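Local structure of phosphatidylglycerol lysyltransferase C-terminal domain-containing protein (Bacteroides thetaiotaomicron, 2HQY) at residues 79-84 with 293-298; 146-151 with 240-245; 30-35 with 232-237; 12-17 with 45-50. The protein is of unknown function but binds coenzyme A and is probably a transferase with the acetyltransferase (GNAT) fold. All blocks are in the same frame, centred on the assembly; numbering follows the deposited sequence.

Contact 1. Residues 79-84 with 293-298; sequences KLIEDA and ACLKDH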
loop_
_atom_site.group_PDB
_atom_site.type_symbol
_atom_site.label_atom_id
_atom_site.label_comp_id
_atom_site.label_asym_id
_atom_site.label_seq_id
_atom_site.Cartn_x
_atom_site.Cartn_y
_atom_site.Cartn_z
ATOM N N LYS A 79 -8.593 -18.016 17.874
ATOM C CA LYS A 79 -7.306 -17.762 17.236
ATOM C C LYS A 79 -7.111 -16.276 16.870
ATOM O O LYS A 79 -6.004 -15.718 17.034
ATOM C CB LYS A 79 -7.120 -18.679 16.022
ATOM C CG LYS A 79 -6.237 -19.884 16.324
ATOM C CD LYS A 79 -6.188 -20.864 15.158
ATOM C CE LYS A 79 -6.850 -22.182 15.539
ATOM N NZ LYS A 79 -6.167 -23.348 14.895
ATOM N N LEU A 80 -8.176 -15.635 16.390
ATOM C CA LEU A 80 -8.113 -14.205 16.027
ATOM C C LEU A 80 -7.961 -13.307 17.267
ATOM O O LEU A 80 -7.208 -12.331 17.245
ATOM C CB LEU A 80 -9.339 -13.777 15.212
ATOM C CG LEU A 80 -9.522 -14.438 13.839
ATOM C CD1 LEU A 80 -10.867 -14.071 13.257
ATOM C CD2 LEU A 80 -8.373 -14.046 12.869
ATOM N N ILE A 81 -8.642 -13.669 18.357
ATOM C CA ILE A 81 -8.498 -12.922 19.618
ATOM C C ILE A 81 -7.058 -12.993 20.123
ATOM O O ILE A 81 -6.496 -11.993 20.600
ATOM C CB ILE A 81 -9.521 -13.414 20.696
ATOM C CG1 ILE A 81 -10.939 -13.071 20.239
ATOM C CG2 ILE A 81 -9.220 -12.775 22.073
ATOM C CD1 ILE A 81 -12.052 -13.925 20.892
ATOM N N GLU A 82 -6.456 -14.177 20.008
ATOM C CA GLU A 82 -5.070 -14.373 20.413
ATOM C C GLU A 82 -4.141 -13.545 19.544
ATOM O O GLU A 82 -3.146 -13.005 20.021
ATOM C CB GLU A 82 -4.678 -15.858 20.339
ATOM C CG GLU A 82 -5.187 -16.670 21.520
ATOM C CD GLU A 82 -5.287 -18.177 21.247
ATOM O OE1 GLU A 82 -5.597 -18.923 22.207
ATOM O OE2 GLU A 82 -5.076 -18.618 20.094
ATOM N N ASP A 83 -4.485 -13.422 18.267
ATOM C CA ASP A 83 -3.701 -12.589 17.366
ATOM C C ASP A 83 -3.774 -11.131 17.807
ATOM O O ASP A 83 -2.740 -10.457 17.879
ATOM C CB ASP A 83 -4.172 -12.750 15.923
ATOM C CG ASP A 83 -3.180 -12.193 14.938
ATOM O OD1 ASP A 83 -2.097 -12.791 14.790
ATOM O OD2 ASP A 83 -3.463 -11.139 14.335
ATOM N N ALA A 84 -4.986 -10.659 18.122
ATOM C CA ALA A 84 -5.181 -9.290 18.590
ATOM C C ALA A 84 -4.395 -9.063 19.895
ATOM O O ALA A 84 -3.760 -8.031 20.058
ATOM C CB ALA A 84 -6.637 -9.002 18.784
ATOM N N ALA A 293 -18.063 -5.391 15.679
ATOM C CA ALA A 293 -18.216 -6.225 16.867
ATOM C C ALA A 293 -16.883 -6.190 17.602
ATOM O O ALA A 293 -15.866 -6.697 17.095
ATOM C CB ALA A 293 -18.578 -7.650 16.470
ATOM N N CYS A 294 -16.888 -5.581 18.767
ATOM C CA CYS A 294 -15.720 -5.504 19.611
ATOM C C CYS A 294 -15.890 -6.324 20.900
ATOM O O CYS A 294 -16.906 -6.274 21.530
ATOM C CB CYS A 294 -15.381 -4.070 19.941
ATOM S SG CYS A 294 -14.804 -3.102 18.571
ATOM N N LEU A 295 -14.869 -7.082 21.235
ATOM C CA LEU A 295 -14.914 -7.946 22.389
ATOM C C LEU A 295 -15.054 -7.046 23.585
ATOM O O LEU A 295 -14.348 -6.097 23.694
ATOM C CB LEU A 295 -13.615 -8.714 22.478
ATOM C CG LEU A 295 -13.578 -10.030 23.182
ATOM C CD1 LEU A 295 -14.658 -10.907 22.749
ATOM C CD2 LEU A 295 -12.268 -10.670 23.051
ATOM N N LYS A 296 -16.006 -7.337 24.457
ATOM C CA LYS A 296 -16.166 -6.636 25.728
ATOM C C LYS A 296 -15.099 -7.101 26.694
ATOM O O LYS A 296 -14.998 -8.260 26.928
ATOM C CB LYS A 296 -17.520 -6.997 26.317
ATOM C CG LYS A 296 -18.630 -6.269 25.711
ATOM C CD LYS A 296 -19.704 -5.963 26.707
ATOM C CE LYS A 296 -20.475 -7.185 27.066
ATOM N NZ LYS A 296 -21.879 -6.974 26.821
ATOM N N ASP A 297 -14.299 -6.182 27.221
ATOM C CA ASP A 297 -12.996 -6.495 27.800
ATOM C C ASP A 297 -12.295 -7.564 26.997
ATOM O O ASP A 297 -11.797 -7.308 25.905
ATOM C CB ASP A 297 -12.106 -5.235 27.874
ATOM C CG ASP A 297 -11.410 -5.061 29.227
ATOM O OD1 ASP A 297 -10.614 -5.929 29.630
ATOM O OD2 ASP A 297 -11.659 -4.046 29.889
ATOM N N HIS A 298 -12.257 -8.768 27.562
ATOM C CA HIS A 298 -11.498 -9.859 27.006
ATOM C C HIS A 298 -11.790 -11.221 27.625
ATOM O O HIS A 298 -12.197 -12.168 26.935
ATOM C CB HIS A 298 -10.032 -9.529 27.068
ATOM C CG HIS A 298 -9.162 -10.504 26.355
ATOM N ND1 HIS A 298 -8.615 -10.235 25.129
ATOM C CD2 HIS A 298 -8.724 -11.731 26.703
ATOM C CE1 HIS A 298 -7.879 -11.254 24.749
ATOM N NE2 HIS A 298 -7.924 -12.175 25.687
#

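Contact 2. Residues 146-151 with 240-245; sequences NRFRNT and TSIDGA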
loop_
_atom_site.group_PDB
_atom_site.type_symbol
_atom_site.label_atom_id
_atom_site.label_comp_id
_atom_site.label_asym_id
_atom_site.label_seq_id
_atom_site.Cartn_x
_atom_site.Cartn_y
_atom_site.Cartn_z
ATOM N N ASN A 146 -33.710 8.773 -21.741
ATOM C CA ASN A 146 -34.356 9.218 -22.970
ATOM C C ASN A 146 -33.859 10.598 -23.396
ATOM O O ASN A 146 -33.599 10.816 -24.575
ATOM C CB ASN A 146 -35.881 9.213 -22.801
ATOM C CG ASN A 146 -36.488 7.794 -22.820
ATOM O OD1 ASN A 146 -35.846 6.820 -23.228
ATOM N ND2 ASN A 146 -37.745 7.690 -22.385
ATOM N N ARG A 147 -33.705 11.504 -22.427
ATOM C CA ARG A 147 -33.115 12.832 -22.639
ATOM C C ARG A 147 -31.680 12.729 -23.171
ATOM O O ARG A 147 -31.288 13.458 -24.109
ATOM C CB ARG A 147 -33.123 13.639 -21.336
ATOM C CG ARG A 147 -32.788 15.132 -21.510
ATOM C CD ARG A 147 -33.065 15.955 -20.238
ATOM N N PHE A 148 -30.912 11.815 -22.576
ATOM C CA PHE A 148 -29.548 11.566 -23.024
ATOM C C PHE A 148 -29.506 11.116 -24.481
ATOM O O PHE A 148 -28.745 11.674 -25.285
ATOM C CB PHE A 148 -28.847 10.547 -22.132
ATOM C CG PHE A 148 -27.376 10.428 -22.418
ATOM C CD1 PHE A 148 -26.465 11.271 -21.775
ATOM C CD2 PHE A 148 -26.902 9.511 -23.355
ATOM C CE1 PHE A 148 -25.111 11.189 -22.022
ATOM C CE2 PHE A 148 -25.522 9.413 -23.613
ATOM C CZ PHE A 148 -24.626 10.266 -22.937
ATOM N N ARG A 149 -30.320 10.117 -24.811
ATOM C CA ARG A 149 -30.385 9.586 -26.174
ATOM C C ARG A 149 -30.768 10.671 -27.171
ATOM O O ARG A 149 -30.203 10.740 -28.266
ATOM C CB ARG A 149 -31.371 8.416 -26.263
ATOM C CG ARG A 149 -30.851 7.123 -25.714
ATOM C CD ARG A 149 -31.921 6.035 -25.724
ATOM N NE ARG A 149 -31.371 4.756 -25.276
ATOM C CZ ARG A 149 -32.033 3.851 -24.554
ATOM N NH1 ARG A 149 -33.281 4.063 -24.181
ATOM N NH2 ARG A 149 -31.437 2.716 -24.200
ATOM N N ASN A 150 -31.727 11.515 -26.780
ATOM C CA ASN A 150 -32.181 12.625 -27.617
ATOM C C ASN A 150 -31.112 13.689 -27.828
ATOM O O ASN A 150 -30.940 14.191 -28.944
ATOM C CB ASN A 150 -33.417 13.266 -27.004
ATOM C CG ASN A 150 -34.686 12.565 -27.401
ATOM O OD1 ASN A 150 -34.744 11.886 -28.428
ATOM N ND2 ASN A 150 -35.730 12.743 -26.599
ATOM N N THR A 151 -30.389 14.018 -26.762
ATOM C CA THR A 151 -29.355 15.043 -26.829
ATOM C C THR A 151 -28.121 14.511 -27.545
ATOM O O THR A 151 -27.535 15.224 -28.360
ATOM C CB THR A 151 -28.985 15.568 -25.434
ATOM O OG1 THR A 151 -30.170 16.061 -24.809
ATOM C CG2 THR A 151 -27.968 16.713 -25.529
ATOM N N THR A 240 -18.804 16.138 -15.497
ATOM C CA THR A 240 -20.018 16.715 -14.901
ATOM C C THR A 240 -20.784 17.656 -15.840
ATOM O O THR A 240 -22.006 17.858 -15.683
ATOM C CB THR A 240 -19.715 17.360 -13.518
ATOM O OG1 THR A 240 -20.940 17.570 -12.802
ATOM C CG2 THR A 240 -18.900 18.652 -13.647
ATOM N N SER A 241 -20.083 18.196 -16.836
ATOM C CA SER A 241 -20.730 19.066 -17.816
ATOM C C SER A 241 -21.593 18.310 -18.830
ATOM O O SER A 241 -22.192 18.925 -19.715
ATOM C CB SER A 241 -19.695 19.943 -18.527
ATOM O OG SER A 241 -18.733 19.156 -19.207
ATOM N N ILE A 242 -21.642 16.979 -18.714
ATOM C CA ILE A 242 -22.492 16.151 -19.574
ATOM C C ILE A 242 -23.691 15.621 -18.784
ATOM O O ILE A 242 -23.558 14.719 -17.950
ATOM C CB ILE A 242 -21.710 14.981 -20.227
ATOM C CG1 ILE A 242 -20.370 15.462 -20.815
ATOM C CG2 ILE A 242 -22.575 14.246 -21.280
ATOM C CD1 ILE A 242 -20.488 16.454 -21.964
ATOM N N ASP A 243 -24.859 16.199 -19.056
ATOM C CA ASP A 243 -26.116 15.838 -18.402
ATOM C C ASP A 243 -26.569 14.425 -18.800
ATOM O O ASP A 243 -26.734 14.143 -19.978
ATOM C CB ASP A 243 -27.183 16.863 -18.804
ATOM C CG ASP A 243 -28.370 16.896 -17.856
ATOM O OD1 ASP A 243 -28.491 17.885 -17.094
ATOM O OD2 ASP A 243 -29.190 15.946 -17.873
ATOM N N GLY A 244 -26.778 13.549 -17.814
ATOM C CA GLY A 244 -27.317 12.200 -18.079
ATOM C C GLY A 244 -26.258 11.124 -18.241
ATOM O O GLY A 244 -26.570 9.932 -18.429
ATOM N N ALA A 245 -24.994 11.527 -18.199
ATOM C CA ALA A 245 -23.932 10.555 -18.385
ATOM C C ALA A 245 -23.885 9.511 -17.266
ATOM O O ALA A 245 -23.678 8.347 -17.551
ATOM C CB ALA A 245 -22.571 11.232 -18.551
#

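Contact 3. Residues 30-35 with 232-237; sequences SFSNLC and GVHVEK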
loop_
_atom_site.group_PDB
_atom_site.type_symbol
_atom_site.label_atom_id
_atom_site.label_comp_id
_atom_site.label_asym_id
_atom_site.label_seq_id
_atom_site.Cartn_x
_atom_site.Cartn_y
_atom_site.Cartn_z
ATOM N N SER A 30 -15.170 -7.973 -2.362
ATOM C CA SER A 30 -14.681 -7.993 -3.745
ATOM C C SER A 30 -13.154 -8.097 -3.753
ATOM O O SER A 30 -12.459 -7.368 -3.021
ATOM C CB SER A 30 -15.083 -6.732 -4.479
ATOM O OG SER A 30 -14.213 -6.570 -5.578
ATOM N N PHE A 31 -12.647 -9.005 -4.563
ATOM C CA PHE A 31 -11.209 -9.178 -4.691
ATOM C C PHE A 31 -10.526 -7.883 -5.133
ATOM O O PHE A 31 -9.466 -7.544 -4.607
ATOM C CB PHE A 31 -10.857 -10.327 -5.643
ATOM C CG PHE A 31 -9.382 -10.556 -5.757
ATOM C CD1 PHE A 31 -8.649 -11.010 -4.640
ATOM C CD2 PHE A 31 -8.713 -10.308 -6.946
ATOM C CE1 PHE A 31 -7.274 -11.224 -4.723
ATOM C CE2 PHE A 31 -7.303 -10.539 -7.053
ATOM C CZ PHE A 31 -6.592 -10.981 -5.945
ATOM N N SER A 32 -11.127 -7.153 -6.090
ATOM C CA SER A 32 -10.582 -5.889 -6.528
ATOM C C SER A 32 -10.524 -4.880 -5.373
ATOM O O SER A 32 -9.510 -4.171 -5.216
ATOM C CB SER A 32 -11.424 -5.260 -7.665
ATOM O OG SER A 32 -10.773 -4.072 -8.105
ATOM N N ASN A 33 -11.596 -4.797 -4.593
ATOM C CA ASN A 33 -11.612 -3.839 -3.465
ATOM C C ASN A 33 -10.549 -4.211 -2.422
ATOM O O ASN A 33 -9.834 -3.339 -1.919
ATOM C CB ASN A 33 -12.994 -3.777 -2.835
ATOM C CG ASN A 33 -13.938 -2.875 -3.598
ATOM O OD1 ASN A 33 -13.514 -2.046 -4.442
ATOM N ND2 ASN A 33 -15.228 -2.982 -3.264
ATOM N N LEU A 34 -10.392 -5.505 -2.161
ATOM C CA LEU A 34 -9.391 -5.968 -1.198
ATOM C C LEU A 34 -7.972 -5.567 -1.633
ATOM O O LEU A 34 -7.202 -5.051 -0.819
ATOM C CB LEU A 34 -9.481 -7.490 -1.011
ATOM C CG LEU A 34 -10.718 -7.930 -0.213
ATOM C CD1 LEU A 34 -11.013 -9.404 -0.476
ATOM C CD2 LEU A 34 -10.544 -7.690 1.289
ATOM N N CYS A 35 -7.629 -5.794 -2.910
ATOM C CA CYS A 35 -6.283 -5.463 -3.374
ATOM C C CYS A 35 -6.084 -3.955 -3.539
ATOM O O CYS A 35 -4.998 -3.423 -3.203
ATOM C CB CYS A 35 -6.027 -6.121 -4.727
ATOM S SG CYS A 35 -5.845 -7.907 -4.629
ATOM N N GLY A 232 -20.490 -6.331 -7.892
ATOM C CA GLY A 232 -20.234 -5.048 -7.239
ATOM C C GLY A 232 -19.784 -4.046 -8.285
ATOM O O GLY A 232 -18.900 -4.333 -9.090
ATOM N N VAL A 233 -20.383 -2.868 -8.274
ATOM C CA VAL A 233 -19.906 -1.771 -9.088
ATOM C C VAL A 233 -19.029 -0.907 -8.177
ATOM O O VAL A 233 -19.524 -0.304 -7.221
ATOM C CB VAL A 233 -21.085 -0.941 -9.708
ATOM C CG1 VAL A 233 -20.541 0.219 -10.538
ATOM C CG2 VAL A 233 -21.939 -1.844 -10.570
ATOM N N HIS A 234 -17.731 -0.872 -8.451
ATOM C CA HIS A 234 -16.767 -0.234 -7.520
ATOM C C HIS A 234 -16.532 1.243 -7.792
ATOM O O HIS A 234 -16.225 2.009 -6.873
ATOM C CB HIS A 234 -15.418 -0.981 -7.496
ATOM C CG HIS A 234 -15.552 -2.446 -7.203
ATOM N ND1 HIS A 234 -16.575 -2.947 -6.419
ATOM C CD2 HIS A 234 -14.824 -3.517 -7.603
ATOM C CE1 HIS A 234 -16.482 -4.268 -6.378
ATOM N NE2 HIS A 234 -15.420 -4.637 -7.076
ATOM N N VAL A 235 -16.613 1.636 -9.059
ATOM C CA VAL A 235 -16.266 2.999 -9.472
ATOM C C VAL A 235 -17.260 3.405 -10.541
ATOM O O VAL A 235 -17.611 2.590 -11.407
ATOM C CB VAL A 235 -14.788 3.048 -10.075
ATOM C CG1 VAL A 235 -14.502 4.313 -10.856
ATOM C CG2 VAL A 235 -13.698 2.892 -8.937
ATOM N N GLU A 236 -17.705 4.658 -10.466
ATOM C CA GLU A 236 -18.420 5.293 -11.558
ATOM C C GLU A 236 -18.042 6.771 -11.590
ATOM O O GLU A 236 -18.222 7.482 -10.590
ATOM C CB GLU A 236 -19.932 5.105 -11.341
ATOM C CG GLU A 236 -20.798 5.365 -12.547
ATOM C CD GLU A 236 -22.274 5.153 -12.211
ATOM O OE1 GLU A 236 -22.850 4.143 -12.676
ATOM O OE2 GLU A 236 -22.830 5.968 -11.432
ATOM N N LYS A 237 -17.482 7.240 -12.709
ATOM C CA LYS A 237 -17.029 8.628 -12.848
ATOM C C LYS A 237 -17.555 9.191 -14.135
ATOM O O LYS A 237 -17.572 8.498 -15.153
ATOM C CB LYS A 237 -15.498 8.748 -12.916
ATOM C CG LYS A 237 -14.741 8.313 -11.690
ATOM C CD LYS A 237 -14.961 9.278 -10.566
ATOM C CE LYS A 237 -14.087 8.892 -9.406
ATOM N NZ LYS A 237 -14.439 9.759 -8.274
#

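Contact 4. Residues 12-17 with 45-50; sequences RDTITA and FAVIDD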
loop_
_atom_site.group_PDB
_atom_site.type_symbol
_atom_site.label_atom_id
_atom_site.label_comp_id
_atom_site.label_asym_id
_atom_site.label_seq_id
_atom_site.Cartn_x
_atom_site.Cartn_y
_atom_site.Cartn_z
ATOM N N ARG A 12 -6.003 -14.274 -6.198
ATOM C CA ARG A 12 -7.364 -14.249 -6.712
ATOM C C ARG A 12 -8.089 -15.593 -6.547
ATOM O O ARG A 12 -9.179 -15.634 -5.973
ATOM C CB ARG A 12 -7.352 -13.834 -8.175
ATOM C CG ARG A 12 -8.733 -13.698 -8.732
ATOM C CD ARG A 12 -8.622 -13.085 -10.109
ATOM N NE ARG A 12 -9.705 -13.452 -10.990
ATOM C CZ ARG A 12 -9.701 -13.216 -12.297
ATOM N NH1 ARG A 12 -8.644 -12.624 -12.862
ATOM N NH2 ARG A 12 -10.757 -13.581 -13.041
ATOM N N ASP A 13 -7.479 -16.678 -7.026
ATOM C CA ASP A 13 -8.121 -18.013 -6.969
ATOM C C ASP A 13 -8.385 -18.453 -5.540
ATOM O O ASP A 13 -9.450 -19.011 -5.236
ATOM C CB ASP A 13 -7.279 -19.071 -7.697
ATOM C CG ASP A 13 -7.257 -18.886 -9.222
ATOM O OD1 ASP A 13 -8.024 -18.064 -9.777
ATOM O OD2 ASP A 13 -6.453 -19.580 -9.886
ATOM N N THR A 14 -7.412 -18.215 -4.661
ATOM C CA THR A 14 -7.513 -18.614 -3.257
ATOM C C THR A 14 -8.683 -17.915 -2.545
ATOM O O THR A 14 -9.499 -18.583 -1.853
ATOM C CB THR A 14 -6.183 -18.319 -2.497
ATOM O OG1 THR A 14 -5.137 -19.148 -3.018
ATOM C CG2 THR A 14 -6.324 -18.571 -0.968
ATOM N N ILE A 15 -8.758 -16.594 -2.720
ATOM C CA ILE A 15 -9.792 -15.764 -2.097
ATOM C C ILE A 15 -11.191 -16.083 -2.649
ATOM O O ILE A 15 -12.112 -16.383 -1.883
ATOM C CB ILE A 15 -9.510 -14.230 -2.275
ATOM C CG1 ILE A 15 -8.098 -13.843 -1.795
ATOM C CG2 ILE A 15 -10.589 -13.400 -1.589
ATOM C CD1 ILE A 15 -7.738 -14.249 -0.367
ATOM N N THR A 16 -11.330 -16.024 -3.970
ATOM C CA THR A 16 -12.637 -16.180 -4.626
ATOM C C THR A 16 -13.202 -17.584 -4.465
ATOM O O THR A 16 -14.420 -17.775 -4.559
ATOM C CB THR A 16 -12.624 -15.717 -6.111
ATOM O OG1 THR A 16 -11.734 -16.546 -6.860
ATOM C CG2 THR A 16 -12.187 -14.233 -6.200
ATOM N N ALA A 17 -12.340 -18.560 -4.173
ATOM C CA ALA A 17 -12.829 -19.911 -3.881
ATOM C C ALA A 17 -13.719 -19.898 -2.637
ATOM O O ALA A 17 -14.686 -20.668 -2.538
ATOM C CB ALA A 17 -11.679 -20.871 -3.698
ATOM N N PHE A 45 -4.242 -11.530 4.744
ATOM C CA PHE A 45 -5.219 -12.608 4.878
ATOM C C PHE A 45 -4.529 -13.900 5.293
ATOM O O PHE A 45 -3.307 -14.058 5.176
ATOM C CB PHE A 45 -6.008 -12.848 3.581
ATOM C CG PHE A 45 -5.230 -13.591 2.524
ATOM C CD1 PHE A 45 -5.411 -14.964 2.330
ATOM C CD2 PHE A 45 -4.288 -12.922 1.755
ATOM C CE1 PHE A 45 -4.679 -15.648 1.370
ATOM C CE2 PHE A 45 -3.544 -13.599 0.781
ATOM C CZ PHE A 45 -3.741 -14.965 0.584
ATOM N N ALA A 46 -5.351 -14.827 5.751
ATOM C CA ALA A 46 -4.911 -16.181 6.026
ATOM C C ALA A 46 -6.093 -17.109 5.860
ATOM O O ALA A 46 -7.242 -16.704 6.016
ATOM C CB ALA A 46 -4.327 -16.286 7.425
ATOM N N VAL A 47 -5.805 -18.343 5.465
ATOM C CA VAL A 47 -6.748 -19.427 5.698
ATOM C C VAL A 47 -6.360 -20.089 7.051
ATOM O O VAL A 47 -5.215 -20.534 7.273
ATOM C CB VAL A 47 -6.821 -20.393 4.490
ATOM C CG1 VAL A 47 -7.878 -21.491 4.722
ATOM C CG2 VAL A 47 -7.125 -19.613 3.222
ATOM N N ILE A 48 -7.301 -20.104 7.985
ATOM C CA ILE A 48 -7.120 -20.872 9.202
ATOM C C ILE A 48 -8.394 -21.621 9.567
ATOM O O ILE A 48 -9.492 -21.040 9.576
ATOM C CB ILE A 48 -6.673 -20.000 10.386
ATOM C CG1 ILE A 48 -7.566 -18.768 10.525
ATOM C CG2 ILE A 48 -5.182 -19.627 10.237
ATOM C CD1 ILE A 48 -7.482 -18.098 11.883
ATOM N N ASP A 49 -8.246 -22.907 9.897
ATOM C CA ASP A 49 -9.391 -23.705 10.339
ATOM C C ASP A 49 -10.511 -23.762 9.273
ATOM O O ASP A 49 -11.686 -23.699 9.646
ATOM C CB ASP A 49 -9.980 -23.097 11.637
ATOM C CG ASP A 49 -9.097 -23.332 12.894
ATOM O OD1 ASP A 49 -8.016 -23.962 12.796
ATOM O OD2 ASP A 49 -9.505 -22.871 13.993
ATOM N N ASP A 50 -10.168 -23.854 7.980
ATOM C CA ASP A 50 -11.168 -23.816 6.870
ATOM C C ASP A 50 -11.959 -22.471 6.697
ATOM O O ASP A 50 -12.991 -22.406 5.998
ATOM C CB ASP A 50 -12.155 -24.988 6.963
ATOM C CG ASP A 50 -11.497 -26.362 6.687
ATOM O OD1 ASP A 50 -10.720 -26.476 5.711
ATOM O OD2 ASP A 50 -11.780 -27.334 7.428
#

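Contact 1. Residues 79-84 with 293-298
I81 meets L295 and H298 where helix 73-87 lies against the end of strand 286-295, a helix-on-sheet contact in an alpha/beta domain. The helix links the parallel strands 61-69 and 92-96, an order consistent with a GNAT-like half. The buried part of the first shell is apolar. I81 CG2 rests 3.8 Å from L295 CD2, and the same leucine methyl lies 3.9 Å from I81 CD1, so one methyl of L295 sits across the branched end of the isoleucine, the two side chains running at about a right angle. I81 holds CG2 anti to its own N and CG1 beside it (chi1 -66°), which spreads both branches over the leucine.

H298, the last residue modelled, is the outer, exposed partner, and its side chain slides past I81 in the opposite direction. It also touches a crystal neighbour, so its position may owe something to the lattice.

Further out, F91 packs on I81, and L295 packs on F112 of strand 112-116. The strand end is fixed by backbone hydrogen bonding between L295 and F91, by N90 ND2 on L295 O, and by the disulfide between C294 and C92. On the helix, D83 pairs with K55 and Y64, and K79 with D49. Closest of all across the contact is the imidazole carbon H298 CE1, 3.4 Å from I81 CG2.

Contact 2. Residues 146-151 with 240-245
The F148 ring presents its edge to the turn: D243 O lies in the ring plane at that edge, 3.4 Å from F148 CD1, and I242 CG2 sits near the same plane, 4.0 Å from F148 CE1. G244 C (3.5 Å from F148 CD1) and A245 N approach obliquely. Y155 meets the ring edge-to-face, and the Y152 ring touches it with planes at about 55°. With CG anti to its own N (chi1 -171°), the phenyl reaches out from the helix to the turn backbone.

That backbone is a type II beta turn from I242 to A245. G244 has a positive phi of 95°, which suits glycine, and is the N-cap of the next helix. Were the F148 ring cut back to an alanine here, I242 and the turn backbone would probably lose their apolar neighbour and the turn would be less firmly placed. Near the helix end, T151 OG1 and T151 N grip R147 O from opposite faces of its plane, the hydroxyl at 2.9 Å.

The loop probably corresponds to the one that in GNAT proteins borders the coenzyme pyrophosphate; here the A245 side chain is about 9 Å from bound CoA. F148 also touches L211 and V213 of strand 207-213 and M248 of helix 245-256, so the ring carried by helix 139-151 packs against both.

Contact 3. Residues 30-35 with 232-237
H234 pushes its imidazole into the start of helix 31-36, where S30 and N33 take hold of it. This is the tight part. S30 OG lies 2.7 Å from H234 NE2, a weak hydrogen bond from the ring nitrogen because the N-H points well aside of the oxygen (119°). S30 is the helix N-cap, and the same OG also accepts a weak capping bond from N33 N at 3.3 Å.

The ring is sandwiched as well. N33 OD1 stands 3.4 Å above one face, toward the rim, and G232 O 3.6 Å above the opposite face. The N33 amide plane is turned 46° from the ring. Setting CG beside the backbone N (chi1 -54°) swings the H234 ring across G232 of its own strand.

Looser is the S32 flank, where CB comes no nearer than 3.8 Å to H234 CD2. Beyond V235, E236 and K237 run away from the helix to partners of their own, K237 to E190 and W175 at the CoA site.

H234 and V235 both face F222, a classic beta bulge, consistent with the bulge of the strand that splays from its neighbour in GNAT folds. E267 OE2 binds both H234 ND1 and N33 ND2, and N33 ND2 also gives a bond to C27 O. With H234 lost, a leucine in its place is likely to leave the E267 carboxylate and S30 OG each short of a partner. Chemically, both ring nitrogens have partners, E267 at ND1 and, weakly, the cap residue S30 at NE2, which probably favours this ring orientation, while the E267 carboxylate bridges H234 and N33.

Contact 4. Residues 12-17 with 45-50
I15 and F45 make the methyl-to-ring contact that joins helix 12-19 to strand 44-48. In the conformer given, one of two deposited, I15 CD1 lies over a face of the F45 ring, 3.8 Å from the centroid and only 17° off the normal: a CH-pi contact, with CD1 3.6 Å from F45 CD1 and offset toward the rim. The second conformer makes this placing less certain than the distances suggest. F45 puts its ring there by the less common torsion in which CG sits between the backbone N and the carbonyl carbon (chi1 76°).

Looser methyl contacts lie beside it. T14 CG2 is 4.1 Å from F45 CE1, the threonine crossing the phenyl at about a right angle, and makes an aliphatic touch with V47 CG2 at 4.4 Å. The methyl turns this way because CG2 is anti to the backbone N. T14 and V47 form the outer, exposed margin, while I15 and F45 are buried, with F54 of the neighbouring strand touching both and F31 closing on I15.

Polar bonding stays within the helix or leads outside. R12 O takes T16 N at 3.0 Å and also T16 OG1 at 2.9 Å, the hydroxyl standing above the carbonyl plane. R12 NH1 reaches A203 O.

The helix and strand axes pass at 10.5 Å, and their directions differ by 58°. Alternate strand residues F45 and V47 point toward the helix and A46 away, the arrangement of a helix laid on one face of an antiparallel pair of strands, 44-48 and 51-58.

In the fold
From the N terminus, contact 4 closes first, a short loop from helix 12-19 to strand 44-48. Residues 30-35 lie inside that loop and reach far ahead to 232-237, so contact 3 crosses contact 4; F31 also packs on R12 and I15. Contact 1 opens at 79-84, after contact 4 has closed, and ends at the C-terminal end of the model; it crosses contact 3 and encloses contact 2, which itself crosses contact 3. Contacts 1 and 4 adjoin, through K79 and I48, where N- and C-terminal segments meet. Contact 2 lies on the far side of the chain's centre from contact 1, about 51 Å between contact centres. Central contact 3 ties the N-terminal helices to the CoA-binding part.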